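Local coordinates for protein predicted metal-dependent phosphohydrolase (Magnetospirillum magnetotacticum MS-1, PDB 3KH1) that is predicted to act as a metal-dependent phosphohydrolase of the HD-domain family, possibly with 5'-deoxynucleotidase activity, at residues D21-I26 with E39-H44; H47-A52 with M71-D76. All coordinates share one frame; numbering follows the deposited sequence. Where two conformers were deposited one is given.

Contact 1 of 2, residues D21-I26 with E39-H44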
loop_
_atom_site.group_PDB
_atom_site.type_symbol
_atom_site.label_atom_id
_atom_site.label_comp_id
_atom_site.label_asym_id
_atom_site.label_seq_id
_atom_site.Cartn_x
_atom_site.Cartn_y
_atom_site.Cartn_z
ATOM N N ASP A 21 8.383 5.942 4.850
ATOM C CA ASP A 21 8.851 4.608 5.233
ATOM C C ASP A 21 8.447 4.257 6.648
ATOM O O ASP A 21 8.217 3.068 6.976
ATOM C CB ASP A 21 10.386 4.453 5.092
ATOM C CG ASP A 21 10.862 2.965 5.106
ATOM O OD1 ASP A 21 10.652 2.301 4.082
ATOM O OD2 ASP A 21 11.523 2.503 6.091
ATOM N N LYS A 22 8.440 5.273 7.520
ATOM C CA LYS A 22 8.187 5.053 8.936
ATOM C C LYS A 22 6.803 4.500 9.233
ATOM O O LYS A 22 6.581 3.940 10.309
ATOM C CB LYS A 22 8.404 6.350 9.685
ATOM C CG LYS A 22 9.851 6.830 9.664
ATOM C CD LYS A 22 9.971 8.189 10.408
ATOM C CE LYS A 22 11.364 8.774 10.415
ATOM N NZ LYS A 22 11.351 10.119 11.136
ATOM N N LEU A 23 5.866 4.601 8.299
ATOM C CA LEU A 23 4.518 4.048 8.547
ATOM C C LEU A 23 4.583 2.540 8.749
ATOM O O LEU A 23 3.731 1.928 9.398
ATOM C CB LEU A 23 3.566 4.430 7.416
ATOM C CG LEU A 23 2.100 4.065 7.656
ATOM C CD1 LEU A 23 1.584 4.850 8.875
ATOM C CD2 LEU A 23 1.308 4.329 6.422
ATOM N N LYS A 24 5.597 1.926 8.157
ATOM C CA LYS A 24 5.798 0.477 8.211
ATOM C C LYS A 24 6.059 -0.026 9.627
ATOM O O LYS A 24 5.841 -1.217 9.863
ATOM C CB LYS A 24 6.963 0.093 7.279
ATOM C CG LYS A 24 6.649 0.394 5.787
ATOM C CD LYS A 24 7.880 0.331 4.901
ATOM C CE LYS A 24 7.591 0.857 3.504
ATOM N NZ LYS A 24 8.839 0.912 2.648
ATOM N N THR A 25 6.440 0.857 10.529
ATOM C CA THR A 25 6.791 0.521 11.888
ATOM C C THR A 25 5.633 0.708 12.872
ATOM O O THR A 25 5.787 0.423 14.046
ATOM C CB THR A 25 8.026 1.418 12.405
ATOM O OG1 THR A 25 7.598 2.761 12.577
ATOM C CG2 THR A 25 9.133 1.420 11.474
ATOM N N ILE A 26 4.484 1.195 12.403
ATOM C CA ILE A 26 3.318 1.471 13.276
ATOM C C ILE A 26 2.422 0.252 13.257
ATOM O O ILE A 26 1.890 -0.158 12.198
ATOM C CB ILE A 26 2.553 2.709 12.840
ATOM C CG1 ILE A 26 3.456 3.940 12.730
ATOM C CG2 ILE A 26 1.359 2.979 13.804
ATOM C CD1 ILE A 26 4.150 4.337 14.035
ATOM N N GLU A 39 -0.549 -6.808 12.152
ATOM C CA GLU A 39 -0.456 -6.017 10.945
ATOM C C GLU A 39 0.117 -4.637 11.185
ATOM O O GLU A 39 -0.179 -4.027 12.232
ATOM C CB GLU A 39 -1.903 -5.879 10.379
ATOM C CG GLU A 39 -1.991 -5.405 9.018
ATOM C CD GLU A 39 -3.430 -5.227 8.561
ATOM O OE1 GLU A 39 -4.283 -4.639 9.286
ATOM O OE2 GLU A 39 -3.637 -5.561 7.417
ATOM N N ASN A 40 0.948 -4.131 10.268
ATOM C CA ASN A 40 1.395 -2.772 10.330
ATOM C C ASN A 40 0.530 -1.833 9.480
ATOM O O ASN A 40 -0.239 -2.261 8.614
ATOM C CB ASN A 40 2.915 -2.637 10.075
ATOM C CG ASN A 40 3.300 -2.755 8.622
ATOM O OD1 ASN A 40 2.835 -1.972 7.758
ATOM N ND2 ASN A 40 4.223 -3.679 8.318
ATOM N N ASP A 41 0.647 -0.523 9.706
ATOM C CA ASP A 41 -0.210 0.428 9.025
ATOM C C ASP A 41 0.032 0.457 7.520
ATOM O O ASP A 41 -0.902 0.714 6.766
ATOM C CB ASP A 41 -0.014 1.853 9.571
ATOM C CG ASP A 41 -0.829 2.154 10.784
ATOM O OD1 ASP A 41 -1.551 1.285 11.308
ATOM O OD2 ASP A 41 -0.739 3.341 11.198
ATOM N N ALA A 42 1.280 0.314 7.076
ATOM C CA ALA A 42 1.575 0.383 5.630
ATOM C C ALA A 42 0.942 -0.806 4.930
ATOM O O ALA A 42 0.290 -0.647 3.901
ATOM C CB ALA A 42 3.096 0.434 5.380
ATOM N N GLU A 43 1.126 -2.012 5.460
ATOM C CA GLU A 43 0.558 -3.190 4.780
ATOM C C GLU A 43 -0.970 -3.196 4.907
ATOM O O GLU A 43 -1.638 -3.652 3.998
ATOM C CB GLU A 43 1.176 -4.442 5.228
ATOM C CG GLU A 43 0.893 -4.740 6.576
ATOM C CD GLU A 43 1.873 -5.853 7.235
ATOM O OE1 GLU A 43 2.827 -6.405 6.638
ATOM O OE2 GLU A 43 1.635 -6.085 8.368
ATOM N N HIS A 44 -1.528 -2.584 5.961
ATOM C CA HIS A 44 -2.985 -2.409 6.082
ATOM C C HIS A 44 -3.497 -1.510 4.973
ATOM O O HIS A 44 -4.481 -1.871 4.302
ATOM C CB HIS A 44 -3.342 -1.822 7.459
ATOM C CG HIS A 44 -4.803 -1.589 7.653
ATOM N ND1 HIS A 44 -5.675 -2.617 7.969
ATOM C CD2 HIS A 44 -5.571 -0.479 7.492
ATOM C CE1 HIS A 44 -6.898 -2.118 8.080
ATOM N NE2 HIS A 44 -6.869 -0.845 7.746
#
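The N-terminus of helix 41-54, an early helix of the mainly helical HD domain, is closed by a capping box and docks here on the 3-10 turn that follows helix 8-19, with Ile-26 meeting Asp-41. The one hydrogen bond across the contact runs from Asp-41 N to Ile-26 O (2.8 Å), the amide lying nearly in line with the C=O, so a first-turn N-H that no helix carbonyl can serve is taken up by the incoming loop. Inside the box, Asn-40 OD1 accepts from Glu-43 N (2.9 Å), which sits above the carbonyl plane, and Glu-43 OE2 accepts from Asn-40 N (2.8 Å) on its anti side, well out of the carboxylate plane. Asn-40 can do this because its CG stands between the backbone N and the carbonyl carbon (chi1 77°), which folds the amide back over the first helical turn while CG itself presses on Lys-24 O at 3.2 Å. With an alanine here, Glu-43 N would probably lose its capping acceptor and a gap would be likely to open beside Lys-24 O. Glu-43 OE2 also pairs with Arg-37, and Lys-24 O accepts from Arg-37 of the second subunit, so the capped turn lies at the dimer interface. Carbon contacts complete the interface. Leu-23, its CG anti to the backbone N (chi1 -172°), crosses Asp-41 at about a right angle and sets CD1 against Asp-41 CB at 3.5 Å. Lys-24 lays its CG on Ala-42 CB (3.6 Å), then runs on extended until NZ meets Asp-21 OD1 in a salt bridge, with Glu-39 of the second subunit as a further partner. Ile-26 turns its CG2 methyl to the carboxylate of Asp-41, 3.4 Å from OD2.

Contact 2 of 2, residues H47-A52 with M71-D76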
loop_
_atom_site.group_PDB
_atom_site.type_symbol
_atom_site.label_atom_id
_atom_site.label_comp_id
_atom_site.label_asym_id
_atom_site.label_seq_id
_atom_site.Cartn_x
_atom_site.Cartn_y
_atom_site.Cartn_z
ATOM N N HIS A 47 -3.564 -3.194 1.683
ATOM C CA HIS A 47 -4.633 -4.152 1.563
ATOM C C HIS A 47 -5.954 -3.506 1.269
ATOM O O HIS A 47 -6.676 -3.919 0.359
ATOM C CB HIS A 47 -4.711 -4.951 2.862
ATOM C CG HIS A 47 -5.318 -6.317 2.732
ATOM N ND1 HIS A 47 -5.395 -7.169 3.806
ATOM C CD2 HIS A 47 -5.883 -6.971 1.686
ATOM C CE1 HIS A 47 -5.942 -8.310 3.411
ATOM N NE2 HIS A 47 -6.232 -8.233 2.129
ATOM N N ILE A 48 -6.263 -2.419 1.968
ATOM C CA ILE A 48 -7.559 -1.753 1.760
ATOM C C ILE A 48 -7.600 -1.021 0.428
ATOM O O ILE A 48 -8.630 -0.952 -0.205
ATOM C CB ILE A 48 -7.921 -0.684 2.832
ATOM C CG1 ILE A 48 -7.557 -1.064 4.274
ATOM C CG2 ILE A 48 -9.429 -0.367 2.765
ATOM C CD1 ILE A 48 -7.974 -2.496 4.667
ATOM N N ALA A 49 -6.484 -0.404 0.024
ATOM C CA ALA A 49 -6.467 0.237 -1.301
ATOM C C ALA A 49 -6.652 -0.773 -2.420
ATOM O O ALA A 49 -7.354 -0.492 -3.396
ATOM C CB ALA A 49 -5.161 1.042 -1.500
ATOM N N THR A 50 -6.070 -1.959 -2.280
ATOM C CA THR A 50 -6.279 -2.995 -3.264
ATOM C C THR A 50 -7.761 -3.444 -3.266
ATOM O O THR A 50 -8.371 -3.615 -4.325
ATOM C CB THR A 50 -5.334 -4.190 -2.973
ATOM O OG1 THR A 50 -3.983 -3.723 -2.961
ATOM C CG2 THR A 50 -5.458 -5.283 -4.011
HETATM N N MSE A 51 -8.342 -3.563 -2.078
HETATM C CA MSE A 51 -9.773 -3.876 -1.962
HETATM C C MSE A 51 -10.655 -2.826 -2.644
HETATM O O MSE A 51 -11.685 -3.170 -3.198
HETATM C CB MSE A 51 -10.203 -3.968 -0.495
HETATM C CG MSE A 51 -9.695 -5.206 0.220
HETATM SE SE MSE A 51 -9.883 -5.173 2.134
HETATM C CE MSE A 51 -11.857 -5.228 2.274
ATOM N N ALA A 52 -10.286 -1.545 -2.590
ATOM C CA ALA A 52 -11.057 -0.500 -3.269
ATOM C C ALA A 52 -11.220 -0.834 -4.752
ATOM O O ALA A 52 -12.299 -0.718 -5.285
ATOM C CB ALA A 52 -10.403 0.885 -3.051
HETATM N N MSE A 71 -6.748 8.162 -1.135
HETATM C CA MSE A 71 -7.155 8.509 0.209
HETATM C C MSE A 71 -6.774 7.404 1.201
HETATM O O MSE A 71 -6.226 7.662 2.271
HETATM C CB MSE A 71 -8.685 8.736 0.219
HETATM C CG MSE A 71 -9.283 9.069 1.567
HETATM SE SE MSE A 71 -11.232 9.156 1.475
HETATM C CE MSE A 71 -11.386 10.903 0.662
ATOM N N LEU A 72 -7.032 6.158 0.837
ATOM C CA LEU A 72 -6.652 5.048 1.695
ATOM C C LEU A 72 -5.143 4.926 1.829
ATOM O O LEU A 72 -4.638 4.588 2.906
ATOM C CB LEU A 72 -7.260 3.741 1.191
ATOM C CG LEU A 72 -8.786 3.634 1.410
ATOM C CD1 LEU A 72 -9.332 2.456 0.588
ATOM C CD2 LEU A 72 -9.076 3.499 2.864
ATOM N N LEU A 73 -4.406 5.129 0.763
ATOM C CA LEU A 73 -2.940 5.032 0.837
ATOM C C LEU A 73 -2.393 6.054 1.842
ATOM O O LEU A 73 -1.394 5.795 2.499
ATOM C CB LEU A 73 -2.290 5.242 -0.499
ATOM C CG LEU A 73 -2.593 4.124 -1.529
ATOM C CD1 LEU A 73 -2.080 4.544 -2.912
ATOM C CD2 LEU A 73 -1.906 2.791 -1.102
ATOM N N ILE A 74 -3.042 7.212 1.989
ATOM C CA ILE A 74 -2.489 8.255 2.867
ATOM C C ILE A 74 -3.186 8.366 4.223
ATOM O O ILE A 74 -2.746 9.146 5.070
ATOM C CB ILE A 74 -2.399 9.637 2.159
ATOM C CG1 ILE A 74 -3.753 10.213 1.749
ATOM C CG2 ILE A 74 -1.501 9.499 0.949
ATOM C CD1 ILE A 74 -4.545 10.923 2.871
ATOM N N HIS A 75 -4.289 7.634 4.438
ATOM C CA HIS A 75 -5.164 7.873 5.580
ATOM C C HIS A 75 -4.533 7.680 6.945
ATOM O O HIS A 75 -5.021 8.269 7.893
ATOM C CB HIS A 75 -6.494 7.049 5.491
ATOM C CG HIS A 75 -6.384 5.662 6.048
ATOM N ND1 HIS A 75 -5.770 4.608 5.375
ATOM C CD2 HIS A 75 -6.765 5.171 7.258
ATOM C CE1 HIS A 75 -5.795 3.527 6.154
ATOM N NE2 HIS A 75 -6.416 3.840 7.291
ATOM N N ASP A 76 -3.499 6.846 7.025
ATOM C CA ASP A 76 -2.809 6.592 8.267
ATOM C C ASP A 76 -1.435 7.229 8.386
ATOM O O ASP A 76 -0.737 7.040 9.386
ATOM C CB ASP A 76 -2.696 5.090 8.563
ATOM C CG ASP A 76 -3.884 4.552 9.349
ATOM O OD1 ASP A 76 -4.617 5.357 9.972
ATOM O OD2 ASP A 76 -3.991 3.310 9.376
#
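Leu-72 carries its CG anti to the carbonyl carbon (chi1 -72°) and Leu-73 does the same (chi1 -67°); the same torsion on successive residues, which face different ways round helix 65-74, delivers the two sets of methyls to different places on helix 41-54. This is helix-helix packing in the core of the HD domain, without a hydrogen bond across it. In one of the two conformers modelled for Ile-48, so with some doubt, Leu-72 crosses Ile-48 at about a right angle and Leu-72 CD1 lies 3.6 Å from Ile-48 CG2. The same methyl rests near Ala-52 CB, one turn further along, at 4.1 Å. Leu-73 reaches round with CD2 to Ala-49 CB (3.7 Å), and Leu-73 of the second subunit packs on Ala-49 as well. Because Ala-49 is so small, its CA approaches that of Leu-72 to 5.7 Å. Ile-48 and Ala-52 also touch Leu-140 of helix 132-151. The backbone of Leu-72 also serves the histidine of the His-Asp pair that names the family: Ser-45 OG bonds to Leu-72 O, and His-75 ND1 donates to that oxygen in the ring plane and on a lone pair, at 2.7 Å and an almost straight 175°.

Helix 41-54 joins the two contacts, whose centres lie 12 Å apart: contact 1 fixes its first turn and contact 2 the turns that follow. They touch around His-75 and Asp-76. Leu-23 CD1 lies 3.2 Å from Asp-76 O, Asp-41 CG is 3.6 Å from Asp-76 OD2, and His-44 CD2 is 4.2 Å from His-75 CE1. That brings His-44 of contact 1 beside the His-75 and Asp-76 pair of contact 2, consistent with the HD signature, which in relatives holds the catalytic metal. The bound calcium ion, not identified with that metal, lies about 7 Å from the Glu-39 side chain, too far for coordination, and about 11 Å from that of Ile-48. Both contacts touch the second subunit.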